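Side-chain contacts in cell wall mannoprotein 1 (Neosartorya fumigata, PDB 5J5L), which binds lipids such as arachidonic acid, and is probably a constitutive cell-wall component and antigen recognised by the host's humoral immune response: residues 7-12 / 48-53; 15-20 / 74-79. All blocks are in the same frame, centred on the assembly; numbering follows the deposited sequence.

Contact 1: 7-12 / 48-53; sequences LSDLST and IDQATA
Asp9 and Ala51 are the nearest CA pair between segments 7-12 and 48-53, 5.4 Å apart, in helices that run in broadly opposite directions. Segment 7-12 belongs to helix 3-26 and segment 48-53 to helix 31-56. So close an approach suits alanine: its single methyl takes up little room between the two backbones. The CB of Ala51 lies 3.8 Å from the CB of Asp9, so the two short stems meet directly across the interface. From there the carboxylate of Asp9 leans over the partner backbone. With CG beside its own backbone N and anti to the carbonyl carbon (chi1 -71°), Asp9 OD2 comes to rest 3.5 Å from the CA of Ala51. Asp9 OD2 also lies 3.9 Å from the backbone O of Gln50. No hydrogen bond crosses between the segments; Asp9 makes van der Waals contacts there through CB and the carboxylate. Gln50 adds an outer margin: its CG comes within 4.2 Å of Asp9 OD1, an aliphatic edge against the acid on the exposed side. Asp54 brings a second carboxylate close to OD2 of Asp9; this proximity of like charges could raise the proton affinity of one of the pair. On the inner side, the Ala51 methyl also meets Ile13 of helix 3-26 and Leu117 of helix 100-124, while Leu10 turns to Ala72 of helix 63-89. The joint thus grades from polar outside to apolar inside, as amphipathic helices in an all-helical bundle do. It pairs the first two long helices of the HsbA-family fold, and Ile48, in segment 48-53, touches the bound arachidonic acid.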
loop_
_atom_site.group_PDB
_atom_site.type_symbol
_atom_site.label_atom_id
_atom_site.label_comp_id
_atom_site.label_asym_id
_atom_site.label_seq_id
_atom_site.Cartn_x
_atom_site.Cartn_y
_atom_site.Cartn_z
ATOM N N LEU A 7 2.967 -13.003 6.166
ATOM C CA LEU A 7 3.758 -12.989 4.919
ATOM C C LEU A 7 2.860 -13.204 3.702
ATOM O O LEU A 7 3.012 -12.510 2.688
ATOM C CB LEU A 7 4.862 -14.028 4.944
ATOM C CG LEU A 7 5.935 -13.779 6.008
ATOM C CD1 LEU A 7 6.862 -14.967 6.136
ATOM C CD2 LEU A 7 6.721 -12.532 5.697
ATOM N N SER A 8 1.933 -14.149 3.810
ATOM C CA SER A 8 0.980 -14.407 2.737
ATOM C C SER A 8 0.134 -13.142 2.492
ATOM O O SER A 8 -0.115 -12.763 1.337
ATOM C CB SER A 8 0.104 -15.607 3.096
ATOM O OG SER A 8 -0.856 -15.869 2.086
ATOM N N ASP A 9 -0.292 -12.491 3.578
ATOM C CA ASP A 9 -1.074 -11.256 3.480
ATOM C C ASP A 9 -0.301 -10.171 2.734
ATOM O O ASP A 9 -0.872 -9.437 1.931
ATOM C CB ASP A 9 -1.419 -10.689 4.857
ATOM C CG ASP A 9 -2.440 -11.498 5.617
ATOM O OD1 ASP A 9 -3.174 -12.354 5.041
ATOM O OD2 ASP A 9 -2.559 -11.228 6.838
ATOM N N LEU A 10 0.984 -10.032 3.050
ATOM C CA LEU A 10 1.811 -9.011 2.415
ATOM C C LEU A 10 2.029 -9.321 0.931
ATOM O O LEU A 10 2.104 -8.409 0.109
ATOM C CB LEU A 10 3.134 -8.856 3.139
ATOM C CG LEU A 10 3.013 -8.242 4.549
ATOM C CD1 LEU A 10 4.328 -8.378 5.308
ATOM C CD2 LEU A 10 2.544 -6.804 4.524
ATOM N N SER A 11 2.113 -10.594 0.593
ATOM C CA SER A 11 2.272 -10.977 -0.815
ATOM C C SER A 11 1.026 -10.620 -1.624
ATOM O O SER A 11 1.116 -10.152 -2.757
ATOM C CB SER A 11 2.540 -12.467 -0.927
ATOM O OG SER A 11 2.844 -12.843 -2.260
ATOM N N THR A 12 -0.137 -10.852 -1.031
ATOM C CA THR A 12 -1.412 -10.507 -1.663
ATOM C C THR A 12 -1.471 -8.994 -1.919
ATOM O O THR A 12 -1.902 -8.533 -2.982
ATOM C CB THR A 12 -2.588 -10.981 -0.783
ATOM O OG1 THR A 12 -2.600 -12.420 -0.722
ATOM C CG2 THR A 12 -3.928 -10.501 -1.328
ATOM N N ILE A 48 -5.046 -4.780 2.927
ATOM C CA ILE A 48 -4.188 -4.088 3.892
ATOM C C ILE A 48 -4.813 -4.221 5.283
ATOM O O ILE A 48 -4.126 -4.545 6.247
ATOM C CB ILE A 48 -3.985 -2.595 3.528
ATOM C CG1 ILE A 48 -3.149 -2.452 2.236
ATOM C CG2 ILE A 48 -3.304 -1.848 4.674
ATOM C CD1 ILE A 48 -3.210 -1.097 1.591
ATOM N N ASP A 49 -6.114 -3.972 5.375
ATOM C CA ASP A 49 -6.835 -4.088 6.647
ATOM C C ASP A 49 -6.772 -5.519 7.188
ATOM O O ASP A 49 -6.648 -5.712 8.401
ATOM C CB ASP A 49 -8.283 -3.624 6.507
ATOM C CG ASP A 49 -8.405 -2.102 6.385
ATOM O OD1 ASP A 49 -7.407 -1.385 6.642
ATOM O OD2 ASP A 49 -9.493 -1.621 6.028
ATOM N N GLN A 50 -6.802 -6.519 6.296
ATOM C CA GLN A 50 -6.676 -7.915 6.724
ATOM C C GLN A 50 -5.296 -8.172 7.333
ATOM O O GLN A 50 -5.189 -8.822 8.382
ATOM C CB GLN A 50 -6.932 -8.872 5.556
ATOM C CG GLN A 50 -6.789 -10.354 5.918
ATOM C CD GLN A 50 -7.819 -10.808 6.934
ATOM O OE1 GLN A 50 -7.476 -11.193 8.052
ATOM N NE2 GLN A 50 -9.089 -10.747 6.559
ATOM N N ALA A 51 -4.254 -7.674 6.671
ATOM C CA ALA A 51 -2.878 -7.782 7.178
ATOM C C ALA A 51 -2.738 -7.139 8.569
ATOM O O ALA A 51 -2.131 -7.722 9.474
ATOM C CB ALA A 51 -1.889 -7.166 6.207
ATOM N N THR A 52 -3.316 -5.947 8.729
ATOM C CA THR A 52 -3.319 -5.267 10.023
ATOM C C THR A 52 -3.985 -6.119 11.109
ATOM O O THR A 52 -3.444 -6.288 12.215
ATOM C CB THR A 52 -4.034 -3.912 9.900
ATOM O OG1 THR A 52 -3.350 -3.109 8.938
ATOM C CG2 THR A 52 -4.054 -3.187 11.221
ATOM N N ALA A 53 -5.152 -6.682 10.798
ATOM C CA ALA A 53 -5.871 -7.509 11.757
ATOM C C ALA A 53 -5.065 -8.751 12.138
ATOM O O ALA A 53 -5.004 -9.143 13.304
ATOM C CB ALA A 53 -7.236 -7.913 11.209
#

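Contact 2: 15-20 / 74-79; sequences TDINTL and LGLKPD
Ile17 and Asp79 face each other across two nearly parallel helices, the axes of segments 15-20 and 74-79 approaching to 10.3 Å with 5° between their directions. Segment 74-79 is kinked at Lys77 and Pro78, where neither backbone N makes the usual bond to the residue four back. Proline has no N-H to give, and Lys77 N instead bonds to Leu74 O, three residues back. Ile17 and Leu76 supply the apolar part of the contact, and Ile17 also covers the backbone of Asp79. Ile17 CG2, anti to the backbone N, lies 3.6 Å from the backbone O of Asp79. The other branch reaches across toward the partner helix and back toward the N-terminal end, and Ile17 CD1 meets CD2 of Leu76 at 4.4 Å. A beta-branched isoleucine suits this place because it can cover a backbone and touch a leucine tip at once. Beside this apolar pair is a polar one, where Asn18 turns its amide across the carboxylate of Asp79, the two planes 72° apart. Asn18 ND2 remains 3.8 Å from Asp79 OD2, and the firm connection passes through a water instead. That water donates to Asn18 OD1 at 3.0 Å and to the backbone O of Asp79 at 2.9 Å, bridging the helices, which would favour this amide orientation. Lys14, one turn before Asn18 on helix 3-26, forms a salt bridge with Asp79 OD2 and would offset its charge. Leu76 also packs on Ile13 and Lys14, and Ile17 on Leu44 of helix 31-56. Leucine and isoleucine beside a polar, hydrated rim fit a helical bundle built round a lipid pocket: the Ile17 side chain lies about 4 Å from the arachidonic acid, which Leu20 touches.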
loop_
_atom_site.group_PDB
_atom_site.type_symbol
_atom_site.label_atom_id
_atom_site.label_comp_id
_atom_site.label_asym_id
_atom_site.label_seq_id
_atom_site.Cartn_x
_atom_site.Cartn_y
_atom_site.Cartn_z
ATOM N N THR A 15 0.767 -8.213 -4.872
ATOM C CA THR A 15 0.058 -8.549 -6.104
ATOM C C THR A 15 -0.996 -7.502 -6.467
ATOM O O THR A 15 -1.061 -7.066 -7.627
ATOM C CB THR A 15 -0.529 -9.966 -6.018
ATOM O OG1 THR A 15 0.552 -10.864 -5.787
ATOM C CG2 THR A 15 -1.229 -10.353 -7.310
ATOM N N ASP A 16 -1.786 -7.058 -5.481
ATOM C CA ASP A 16 -2.798 -6.019 -5.696
ATOM C C ASP A 16 -2.183 -4.742 -6.270
ATOM O O ASP A 16 -2.725 -4.153 -7.208
ATOM C CB ASP A 16 -3.491 -5.626 -4.388
ATOM C CG ASP A 16 -4.346 -6.729 -3.776
ATOM O OD1 ASP A 16 -4.811 -7.683 -4.472
ATOM O OD2 ASP A 16 -4.615 -6.596 -2.548
ATOM N N ILE A 17 -1.073 -4.299 -5.669
ATOM C CA ILE A 17 -0.409 -3.070 -6.086
ATOM C C ILE A 17 0.048 -3.181 -7.538
ATOM O O ILE A 17 -0.157 -2.255 -8.327
ATOM C CB ILE A 17 0.785 -2.712 -5.179
ATOM C CG1 ILE A 17 0.298 -2.338 -3.766
ATOM C CG2 ILE A 17 1.584 -1.549 -5.759
ATOM C CD1 ILE A 17 1.370 -2.450 -2.694
ATOM N N ASN A 18 0.662 -4.306 -7.886
ATOM C CA ASN A 18 1.193 -4.452 -9.233
ATOM C C ASN A 18 0.084 -4.546 -10.265
ATOM O O ASN A 18 0.221 -4.023 -11.362
ATOM C CB ASN A 18 2.164 -5.612 -9.271
ATOM C CG ASN A 18 3.432 -5.293 -8.491
ATOM O OD1 ASN A 18 3.936 -4.151 -8.529
ATOM N ND2 ASN A 18 3.941 -6.270 -7.770
ATOM N N THR A 19 -1.043 -5.130 -9.879
ATOM C CA THR A 19 -2.229 -5.117 -10.734
ATOM C C THR A 19 -2.754 -3.692 -10.936
ATOM O O THR A 19 -3.040 -3.290 -12.060
ATOM C CB THR A 19 -3.320 -6.039 -10.170
ATOM O OG1 THR A 19 -2.785 -7.365 -10.066
ATOM C CG2 THR A 19 -4.553 -6.033 -11.061
ATOM N N LEU A 20 -2.848 -2.915 -9.870
ATOM C CA LEU A 20 -3.253 -1.514 -10.011
ATOM C C LEU A 20 -2.366 -0.724 -10.969
ATOM O O LEU A 20 -2.852 0.050 -11.789
ATOM C CB LEU A 20 -3.239 -0.807 -8.653
ATOM C CG LEU A 20 -4.502 -0.922 -7.834
ATOM C CD1 LEU A 20 -4.271 -0.267 -6.483
ATOM C CD2 LEU A 20 -5.690 -0.261 -8.525
ATOM N N LEU A 74 9.189 -3.814 3.639
ATOM C CA LEU A 74 10.097 -2.895 2.946
ATOM C C LEU A 74 10.153 -3.170 1.445
ATOM O O LEU A 74 10.326 -2.247 0.650
ATOM C CB LEU A 74 11.503 -2.972 3.531
ATOM C CG LEU A 74 11.822 -2.010 4.677
ATOM C CD1 LEU A 74 10.658 -1.853 5.647
ATOM C CD2 LEU A 74 13.072 -2.484 5.388
ATOM N N GLY A 75 10.021 -4.440 1.067
ATOM C CA GLY A 75 9.957 -4.817 -0.344
ATOM C C GLY A 75 8.783 -4.227 -1.079
ATOM O O GLY A 75 8.834 -4.051 -2.304
ATOM N N LEU A 76 7.723 -3.867 -0.354
ATOM C CA LEU A 76 6.607 -3.137 -0.972
ATOM C C LEU A 76 6.974 -1.708 -1.410
ATOM O O LEU A 76 6.322 -1.157 -2.290
ATOM C CB LEU A 76 5.388 -3.094 -0.038
ATOM C CG LEU A 76 4.760 -4.427 0.373
ATOM C CD1 LEU A 76 3.659 -4.227 1.413
ATOM C CD2 LEU A 76 4.224 -5.192 -0.830
ATOM N N LYS A 77 8.008 -1.111 -0.810
ATOM C CA LYS A 77 8.278 0.313 -1.002
ATOM C C LYS A 77 8.461 0.684 -2.491
ATOM O O LYS A 77 7.776 1.587 -2.990
ATOM C CB LYS A 77 9.481 0.777 -0.161
ATOM C CG LYS A 77 9.832 2.257 -0.314
ATOM C CD LYS A 77 11.291 2.542 0.013
ATOM C CE LYS A 77 11.610 2.270 1.470
ATOM N NZ LYS A 77 13.016 2.632 1.799
ATOM N N PRO A 78 9.369 -0.013 -3.202
ATOM C CA PRO A 78 9.516 0.356 -4.619
ATOM C C PRO A 78 8.257 0.105 -5.447
ATOM O O PRO A 78 7.999 0.840 -6.401
ATOM C CB PRO A 78 10.670 -0.524 -5.113
ATOM C CG PRO A 78 10.832 -1.588 -4.098
ATOM C CD PRO A 78 10.345 -1.035 -2.797
ATOM N N ASP A 79 7.476 -0.909 -5.088
ATOM C CA ASP A 79 6.217 -1.175 -5.794
ATOM C C ASP A 79 5.222 -0.048 -5.567
ATOM O O ASP A 79 4.506 0.372 -6.483
ATOM C CB ASP A 79 5.607 -2.504 -5.368
ATOM C CG ASP A 79 6.496 -3.695 -5.699
ATOM O OD1 ASP A 79 7.435 -3.552 -6.512
ATOM O OD2 ASP A 79 6.258 -4.760 -5.128
HETATM O O HOH W 1 3.781 -1.188 -8.797
#

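In the fold
Contacts 1 and 2 share helix 3-26, with their centres about 12 Å apart. Contact 1 joins this helix to helix 31-56, and contact 2, about two turns farther along it, joins it to helix 63-89. Their segments alternate along the chain: 7-12, 15-20, 48-53, then 74-79. The two sites meet where Leu10 O lies 4.0 Å from Leu76 CD2. Helix 3-26 is therefore flanked by the two helices that follow it, one broadly antiparallel and one parallel, in an up-down-up order. Contact 2 sits nearer the centre of the chain, and helices 3-26 and 31-56 both contribute to the arachidonic acid site, through Leu20 and Ile48.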